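Local coordinates for probable histone-lysine N-methyltransferase, H3 lysine-9 specific SUVH9 (Arabidopsis thaliana, PDB 4NJ5), which helps silence genes and transposable elements, probably by binding methylated DNA and recruiting RNA polymerase V to chromatin, and shows no methyltransferase activity of its own, at residues H15-L26 and M58-N66; L330-H338 and F434-I442. All coordinates share one frame; numbering follows the deposited sequence.

How the contacts relate
Neither contact is fully buried, and they share no element: contact 1 packs helix 8-35 against the end of helix 46-60 and the turn after it, whereas contact 2 joins a loop of the pre-SET region to a long loop of the SET domain. Their centres lie about 22 Å apart, and their nearest atoms stay about 5 Å from each other without touching. The chemistry follows the place. Where a helix meets a helix end and the turn after it, methionines fill the gaps and a water makes the polar link; between irregular loops, prolines, a tyrosine and two arginines do the work, and a direct hydrogen bond to a backbone carbonyl joins a bridging water. Contact 2 lies nearer the zinc cluster.

Contact 1 (H15-L26 and M58-N66)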
# COMPACT_ATOMS: atom_id res chain seq x y z
N HIS A 15 9.68 12.96 4.54
CA HIS A 15 8.57 13.70 5.14
C HIS A 15 7.22 13.13 4.70
O HIS A 15 6.34 12.90 5.53
CB HIS A 15 8.64 15.20 4.83
CG HIS A 15 7.45 15.96 5.34
ND1 HIS A 15 7.26 16.25 6.67
CD2 HIS A 15 6.37 16.46 4.68
CE1 HIS A 15 6.13 16.91 6.82
NE2 HIS A 15 5.57 17.06 5.63
N VAL A 16 7.07 12.91 3.39
CA VAL A 16 5.83 12.33 2.87
C VAL A 16 5.56 10.95 3.47
O VAL A 16 4.41 10.63 3.82
CB VAL A 16 5.85 12.22 1.33
CG1 VAL A 16 4.75 11.29 0.84
CG2 VAL A 16 5.73 13.59 0.70
N ARG A 17 6.61 10.15 3.61
CA ARG A 17 6.49 8.83 4.21
C ARG A 17 5.89 8.92 5.62
O ARG A 17 4.87 8.27 5.93
CB ARG A 17 7.86 8.15 4.25
CG ARG A 17 7.82 6.67 4.59
CD ARG A 17 9.19 6.03 4.40
NE ARG A 17 10.16 6.45 5.40
CZ ARG A 17 10.28 5.89 6.61
NH1 ARG A 17 9.48 4.90 6.95
NH2 ARG A 17 11.19 6.33 7.46
N LYS A 18 6.50 9.75 6.46
CA LYS A 18 6.00 9.97 7.82
C LYS A 18 4.55 10.48 7.84
O LYS A 18 3.74 10.05 8.67
CB LYS A 18 6.91 10.94 8.57
CG LYS A 18 8.27 10.37 8.95
CD LYS A 18 8.12 9.28 10.01
CE LYS A 18 9.47 8.65 10.35
NZ LYS A 18 10.43 9.64 10.91
N THR A 19 4.24 11.39 6.92
CA THR A 19 2.90 11.94 6.86
C THR A 19 1.88 10.85 6.57
O THR A 19 0.83 10.77 7.22
CB THR A 19 2.77 13.05 5.80
OG1 THR A 19 3.73 14.08 6.06
CG2 THR A 19 1.37 13.65 5.84
N ARG A 20 2.18 10.00 5.59
CA ARG A 20 1.26 8.94 5.22
C ARG A 20 1.09 7.92 6.35
O ARG A 20 -0.02 7.43 6.59
CB ARG A 20 1.69 8.26 3.91
CG ARG A 20 1.62 9.20 2.71
CD ARG A 20 1.53 8.45 1.39
NE ARG A 20 0.26 7.74 1.24
CZ ARG A 20 -0.14 7.16 0.11
NH1 ARG A 20 0.62 7.22 -0.98
NH2 ARG A 20 -1.31 6.54 0.06
N MET A 21 2.19 7.64 7.05
CA MET A 21 2.12 6.75 8.20
C MET A 21 1.18 7.29 9.28
O MET A 21 0.36 6.55 9.84
CB MET A 21 3.51 6.52 8.79
CG MET A 21 4.15 5.21 8.37
SD MET A 21 5.59 4.85 9.39
CE MET A 21 6.70 6.13 8.81
N ILE A 22 1.30 8.59 9.55
CA ILE A 22 0.41 9.24 10.49
C ILE A 22 -1.05 9.15 10.03
O ILE A 22 -1.93 8.77 10.80
CB ILE A 22 0.78 10.71 10.72
CG1 ILE A 22 2.08 10.82 11.53
CG2 ILE A 22 -0.34 11.45 11.45
CD1 ILE A 22 2.46 12.24 11.88
N TYR A 23 -1.29 9.50 8.77
CA TYR A 23 -2.66 9.49 8.24
C TYR A 23 -3.33 8.12 8.38
O TYR A 23 -4.41 8.00 8.97
CB TYR A 23 -2.69 9.97 6.79
CG TYR A 23 -4.08 9.98 6.19
CD1 TYR A 23 -4.97 11.01 6.45
CD2 TYR A 23 -4.50 8.95 5.36
CE1 TYR A 23 -6.24 11.02 5.91
CE2 TYR A 23 -5.77 8.95 4.81
CZ TYR A 23 -6.63 9.99 5.09
OH TYR A 23 -7.89 9.98 4.54
N ASP A 24 -2.68 7.09 7.84
CA ASP A 24 -3.25 5.74 7.89
C ASP A 24 -3.39 5.20 9.32
O ASP A 24 -4.38 4.52 9.64
CB ASP A 24 -2.48 4.78 6.99
CG ASP A 24 -2.84 4.93 5.52
OD1 ASP A 24 -4.03 5.15 5.23
OD2 ASP A 24 -1.93 4.84 4.67
N SER A 25 -2.42 5.50 10.18
CA SER A 25 -2.53 5.10 11.58
C SER A 25 -3.74 5.75 12.25
O SER A 25 -4.48 5.09 12.99
CB SER A 25 -1.26 5.45 12.36
OG SER A 25 -0.15 4.73 11.85
N LEU A 26 -3.93 7.04 11.99
CA LEU A 26 -5.05 7.79 12.55
C LEU A 26 -6.39 7.21 12.08
O LEU A 26 -7.28 6.96 12.89
CB LEU A 26 -4.96 9.26 12.16
CG LEU A 26 -5.35 10.32 13.19
CD1 LEU A 26 -5.76 11.59 12.47
CD2 LEU A 26 -6.46 9.84 14.12
N MET A 58 -5.88 15.99 11.07
CA MET A 58 -4.52 16.33 10.67
C MET A 58 -4.41 17.79 10.24
O MET A 58 -3.35 18.40 10.38
CB MET A 58 -4.00 15.39 9.59
CG MET A 58 -3.62 14.03 10.13
SD MET A 58 -2.87 12.97 8.89
CE MET A 58 -1.34 13.84 8.59
N ARG A 59 -5.50 18.33 9.73
CA ARG A 59 -5.52 19.73 9.34
C ARG A 59 -5.40 20.62 10.57
O ARG A 59 -4.66 21.60 10.57
CB ARG A 59 -6.81 20.07 8.59
CG ARG A 59 -6.86 21.52 8.12
CD ARG A 59 -8.29 21.98 7.96
NE ARG A 59 -9.09 21.64 9.13
CZ ARG A 59 -10.31 21.12 9.07
NH1 ARG A 59 -10.97 20.84 10.19
NH2 ARG A 59 -10.87 20.89 7.90
N ASP A 60 -6.14 20.27 11.63
CA ASP A 60 -6.09 21.04 12.86
C ASP A 60 -4.71 21.02 13.52
O ASP A 60 -4.35 21.94 14.25
CB ASP A 60 -7.15 20.55 13.86
CG ASP A 60 -8.55 20.64 13.30
OD1 ASP A 60 -8.83 21.57 12.51
OD2 ASP A 60 -9.38 19.77 13.66
N CYS A 61 -3.93 19.97 13.26
CA CYS A 61 -2.60 19.84 13.86
C CYS A 61 -1.49 20.38 12.97
O CYS A 61 -0.31 20.11 13.21
CB CYS A 61 -2.30 18.38 14.20
SG CYS A 61 -3.37 17.67 15.47
N MET A 62 -1.87 21.12 11.93
CA MET A 62 -0.91 21.67 10.97
C MET A 62 -0.02 20.58 10.37
O MET A 62 1.19 20.78 10.24
CB MET A 62 -0.04 22.75 11.63
CG MET A 62 -0.83 23.84 12.34
SD MET A 62 -1.74 24.91 11.21
CE MET A 62 -3.43 24.43 11.58
N LEU A 63 -0.62 19.45 10.00
CA LEU A 63 0.16 18.34 9.46
C LEU A 63 0.01 18.15 7.95
O LEU A 63 0.70 17.31 7.36
CB LEU A 63 -0.18 17.04 10.20
CG LEU A 63 0.21 17.02 11.68
CD1 LEU A 63 -0.15 15.69 12.29
CD2 LEU A 63 1.69 17.32 11.85
N TRP A 64 -0.88 18.91 7.33
CA TRP A 64 -1.05 18.85 5.89
C TRP A 64 0.16 19.42 5.16
O TRP A 64 0.86 20.29 5.68
CB TRP A 64 -2.29 19.62 5.45
CG TRP A 64 -3.58 18.95 5.78
CD1 TRP A 64 -3.77 17.90 6.63
CD2 TRP A 64 -4.87 19.27 5.24
NE1 TRP A 64 -5.10 17.56 6.66
CE2 TRP A 64 -5.79 18.38 5.82
CE3 TRP A 64 -5.32 20.23 4.33
CZ2 TRP A 64 -7.15 18.43 5.52
CZ3 TRP A 64 -6.67 20.27 4.03
CH2 TRP A 64 -7.57 19.37 4.62
N MET A 65 0.39 18.93 3.95
CA MET A 65 1.38 19.52 3.06
C MET A 65 0.65 20.48 2.13
O MET A 65 -0.54 20.32 1.89
CB MET A 65 2.06 18.43 2.23
CG MET A 65 2.67 17.32 3.05
SD MET A 65 3.32 16.02 1.99
CE MET A 65 4.45 16.97 0.98
N ASN A 66 1.37 21.47 1.59
CA ASN A 66 0.79 22.45 0.67
C ASN A 66 -0.53 22.99 1.20
O ASN A 66 -1.55 22.98 0.51
CB ASN A 66 0.60 21.82 -0.71
CG ASN A 66 0.24 22.84 -1.78
OD1 ASN A 66 0.67 23.99 -1.74
ND2 ASN A 66 -0.57 22.41 -2.75
O HOH W 1 2.73 15.95 8.29
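Met58 and Met65 carry most of the apolar contact, each laid against a different turn of helix 8-35. Met58 is a knob in a hole formed by Thr19, Ile22, Tyr23 and Leu26. Its CG runs past Leu26 CD1, its SD lies 3.5 Å from Tyr23 CA, and the bend at chi3 (67°) turns CE between the methyls of two neighbours, 3.9 Å from Thr19 CG2 and as far from Ile22 CG2. An unbranched, pliable methionine suits such a hole, since it can follow the groove between helical turns. Leu63 CD1 adds a looser touch on Ile22 CG2. Nearer the N-terminus of the helix, Met65 crosses Val16 at about a right angle, with CE 3.6 Å from Val16 CG2.

Both sulfurs also approach rings. Met58 SD lies in the plane of the Tyr23 ring, at its edge, 5.1 Å from the ring centroid, which makes a Met-aromatic contact. Met65 SD stands obliquely to the His15 ring, and Met65 CG comes to 3.9 Å from His15 NE2 at the imidazole edge.

The polar link is indirect. One water donates to both Thr19 OG1 and Leu63 O, at 2.6 Å from the latter, while Thr19 OG1 itself donates to His15 O, already the acceptor of Thr19 N; threonine thus serves both the helix and the bridge. A Schellman motif, with Met62 at positive phi, ends helix 46-60, and the chain after it brings Leu63 O to the water.

Earlier in helix 46-60, Ala51 and Ala54 pack on Tyr23. Helix 87-92 closes another flank, where Val92 touches Thr19, Tyr23 and Trp64, and Arg20 forms a salt bridge with Glu89. Helix 8-35 also meets SET-domain loops through Ser25, so it lies between the SRA and SET regions.

Contact 2 (L330-H338 and F434-I442); sequences LIRQKPLIH and FERPSYPDI
Arg332 and Arg436 slide past each other in opposite directions, guanidinium planes 83° apart, two like charges with Arg332 NE 4.2 Å from Arg436 NH2. Arg332 NH1 is salt-bridged to Glu321, which probably offsets its charge. A chi1 of 60° and a bend at chi3 lay the Arg332 chain alongside Arg436, CD over one guanidinium face, and set its own guanidinium against Pro437, whose CD lies 3.6 Å over the centre, a flat surface suited to a proline ring. Arg332 NH2 comes to the Phe434 ring edge, 3.6 Å from CZ. Extended from CG to NE, Arg436 donates from NH2 to Gln333 O at 2.8 Å, nearly in its own plane. With an alanine at Arg332, Pro437 would probably lose the flat group it rests on and Glu321 its charged mate.

Tyr439 lies flat on Pro335, whose CD stands 3.3 Å from the ring centroid, almost on its normal, a CH-pi contact; a water links Tyr439 OH to Gln333 OE1, while Gln333 NE2 is hydrogen-bonded to Ser418 O. Pro335 CB meets Ile442 CD1 at 3.6 Å.

The loops run 18° apart. Strand 337-338 pairs with strand 469-475, whose Gln472 accepts from Lys334 N, tying the pre-SET loop to the SET-domain sheet.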
# COMPACT_ATOMS: atom_id res chain seq x y z
N LEU A 330 -2.26 -4.92 10.24
CA LEU A 330 -1.38 -4.74 11.39
C LEU A 330 -1.50 -3.31 11.92
O LEU A 330 -1.40 -2.35 11.16
CB LEU A 330 0.08 -5.04 11.03
CG LEU A 330 1.07 -4.94 12.20
CD1 LEU A 330 0.81 -6.05 13.22
CD2 LEU A 330 2.52 -4.99 11.73
N ILE A 331 -1.72 -3.18 13.23
CA ILE A 331 -1.86 -1.87 13.86
C ILE A 331 -0.50 -1.25 14.18
O ILE A 331 -0.22 -0.11 13.81
CB ILE A 331 -2.72 -1.95 15.14
CG1 ILE A 331 -4.12 -2.49 14.81
CG2 ILE A 331 -2.81 -0.58 15.80
CD1 ILE A 331 -4.96 -2.80 16.04
N ARG A 332 0.35 -2.02 14.86
CA ARG A 332 1.71 -1.60 15.18
C ARG A 332 2.64 -2.82 15.20
O ARG A 332 2.17 -3.94 15.34
CB ARG A 332 1.76 -0.89 16.53
CG ARG A 332 1.29 -1.74 17.71
CD ARG A 332 1.25 -0.92 19.00
NE ARG A 332 1.08 0.50 18.71
CZ ARG A 332 -0.09 1.12 18.62
NH1 ARG A 332 -1.22 0.46 18.81
NH2 ARG A 332 -0.12 2.42 18.35
N GLN A 333 3.95 -2.60 15.07
CA GLN A 333 4.94 -3.67 15.22
C GLN A 333 4.95 -4.21 16.66
O GLN A 333 4.73 -3.46 17.61
CB GLN A 333 6.35 -3.17 14.87
CG GLN A 333 6.60 -2.87 13.39
CD GLN A 333 8.07 -2.59 13.10
OE1 GLN A 333 8.96 -3.11 13.78
NE2 GLN A 333 8.33 -1.77 12.09
N LYS A 334 5.19 -5.51 16.80
CA LYS A 334 5.37 -6.14 18.11
C LYS A 334 6.42 -7.25 17.98
O LYS A 334 6.60 -7.79 16.90
CB LYS A 334 4.04 -6.65 18.71
CG LYS A 334 2.94 -6.95 17.70
CD LYS A 334 1.59 -6.43 18.20
CE LYS A 334 1.29 -6.85 19.64
NZ LYS A 334 1.01 -8.31 19.76
N PRO A 335 7.13 -7.59 19.07
CA PRO A 335 8.19 -8.60 18.95
C PRO A 335 7.66 -10.01 18.65
O PRO A 335 8.38 -10.85 18.13
CB PRO A 335 8.85 -8.59 20.34
CG PRO A 335 7.78 -8.10 21.26
CD PRO A 335 6.97 -7.11 20.45
N LEU A 336 6.39 -10.24 18.99
CA LEU A 336 5.78 -11.55 18.81
C LEU A 336 4.26 -11.43 18.74
O LEU A 336 3.64 -10.81 19.61
CB LEU A 336 6.18 -12.48 19.95
CG LEU A 336 5.69 -13.93 19.88
CD1 LEU A 336 6.24 -14.63 18.65
CD2 LEU A 336 6.08 -14.67 21.14
N ILE A 337 3.68 -12.02 17.71
CA ILE A 337 2.23 -12.02 17.57
C ILE A 337 1.66 -13.41 17.88
O ILE A 337 2.06 -14.41 17.29
CB ILE A 337 1.79 -11.60 16.16
CG1 ILE A 337 2.34 -10.20 15.83
CG2 ILE A 337 0.28 -11.63 16.04
CD1 ILE A 337 1.99 -9.71 14.44
N HIS A 338 0.72 -13.45 18.83
CA HIS A 338 0.00 -14.68 19.14
C HIS A 338 -1.37 -14.66 18.47
O HIS A 338 -2.30 -14.01 18.96
CB HIS A 338 -0.16 -14.85 20.65
CG HIS A 338 1.13 -14.95 21.40
ND1 HIS A 338 1.74 -16.15 21.68
CD2 HIS A 338 1.92 -13.99 21.94
CE1 HIS A 338 2.86 -15.93 22.36
NE2 HIS A 338 2.98 -14.62 22.53
N PHE A 434 -1.51 10.37 23.71
CA PHE A 434 -1.22 9.04 23.18
C PHE A 434 -0.00 8.39 23.83
O PHE A 434 1.07 8.99 23.90
CB PHE A 434 -1.04 9.08 21.66
CG PHE A 434 -0.43 7.82 21.08
CD1 PHE A 434 -1.21 6.70 20.86
CD2 PHE A 434 0.91 7.77 20.75
CE1 PHE A 434 -0.66 5.54 20.33
CE2 PHE A 434 1.47 6.63 20.22
CZ PHE A 434 0.69 5.51 20.01
N GLU A 435 -0.18 7.16 24.31
CA GLU A 435 0.92 6.35 24.82
C GLU A 435 1.00 5.08 24.00
O GLU A 435 -0.02 4.43 23.75
CB GLU A 435 0.71 6.02 26.30
CG GLU A 435 1.20 4.64 26.71
CD GLU A 435 1.06 4.38 28.21
OE1 GLU A 435 1.09 5.36 28.99
OE2 GLU A 435 0.93 3.20 28.60
N ARG A 436 2.20 4.72 23.56
CA ARG A 436 2.35 3.49 22.79
C ARG A 436 2.16 2.28 23.70
O ARG A 436 2.78 2.19 24.76
CB ARG A 436 3.72 3.41 22.12
CG ARG A 436 3.78 2.37 21.01
CD ARG A 436 5.20 2.01 20.62
NE ARG A 436 5.22 1.19 19.41
CZ ARG A 436 5.01 -0.13 19.39
NH1 ARG A 436 4.76 -0.78 20.51
NH2 ARG A 436 5.05 -0.79 18.24
N PRO A 437 1.28 1.35 23.29
CA PRO A 437 1.10 0.09 24.01
C PRO A 437 2.42 -0.65 24.12
O PRO A 437 3.27 -0.51 23.24
CB PRO A 437 0.14 -0.68 23.10
CG PRO A 437 -0.65 0.38 22.43
CD PRO A 437 0.33 1.49 22.17
N SER A 438 2.59 -1.41 25.19
CA SER A 438 3.87 -2.05 25.49
C SER A 438 4.39 -2.99 24.39
O SER A 438 3.66 -3.82 23.85
CB SER A 438 3.80 -2.77 26.84
OG SER A 438 2.73 -3.71 26.87
N TYR A 439 5.67 -2.82 24.07
CA TYR A 439 6.44 -3.71 23.21
C TYR A 439 7.39 -4.46 24.13
O TYR A 439 8.47 -3.95 24.46
CB TYR A 439 7.25 -2.88 22.20
CG TYR A 439 7.97 -3.64 21.10
CD1 TYR A 439 9.11 -4.39 21.36
CD2 TYR A 439 7.53 -3.56 19.79
CE1 TYR A 439 9.77 -5.06 20.35
CE2 TYR A 439 8.19 -4.23 18.77
CZ TYR A 439 9.30 -4.98 19.06
OH TYR A 439 9.96 -5.64 18.05
N PRO A 440 7.00 -5.66 24.57
CA PRO A 440 7.74 -6.36 25.63
C PRO A 440 9.16 -6.79 25.25
O PRO A 440 9.41 -7.17 24.10
CB PRO A 440 6.87 -7.60 25.91
CG PRO A 440 6.10 -7.81 24.65
CD PRO A 440 5.86 -6.45 24.07
N ASP A 441 10.08 -6.71 26.21
CA ASP A 441 11.44 -7.18 26.00
C ASP A 441 11.46 -8.69 26.13
O ASP A 441 11.34 -9.23 27.23
CB ASP A 441 12.39 -6.55 27.03
CG ASP A 441 13.85 -6.75 26.67
OD1 ASP A 441 14.37 -7.87 26.87
OD2 ASP A 441 14.49 -5.78 26.20
N ILE A 442 11.60 -9.38 25.00
CA ILE A 442 11.66 -10.84 24.99
C ILE A 442 12.98 -11.30 24.39
O ILE A 442 13.65 -10.52 23.71
CB ILE A 442 10.49 -11.44 24.17
CG1 ILE A 442 10.60 -11.04 22.70
CG2 ILE A 442 9.15 -11.02 24.75
CD1 ILE A 442 9.61 -11.74 21.82
O HOH W 2 9.15 -5.63 15.30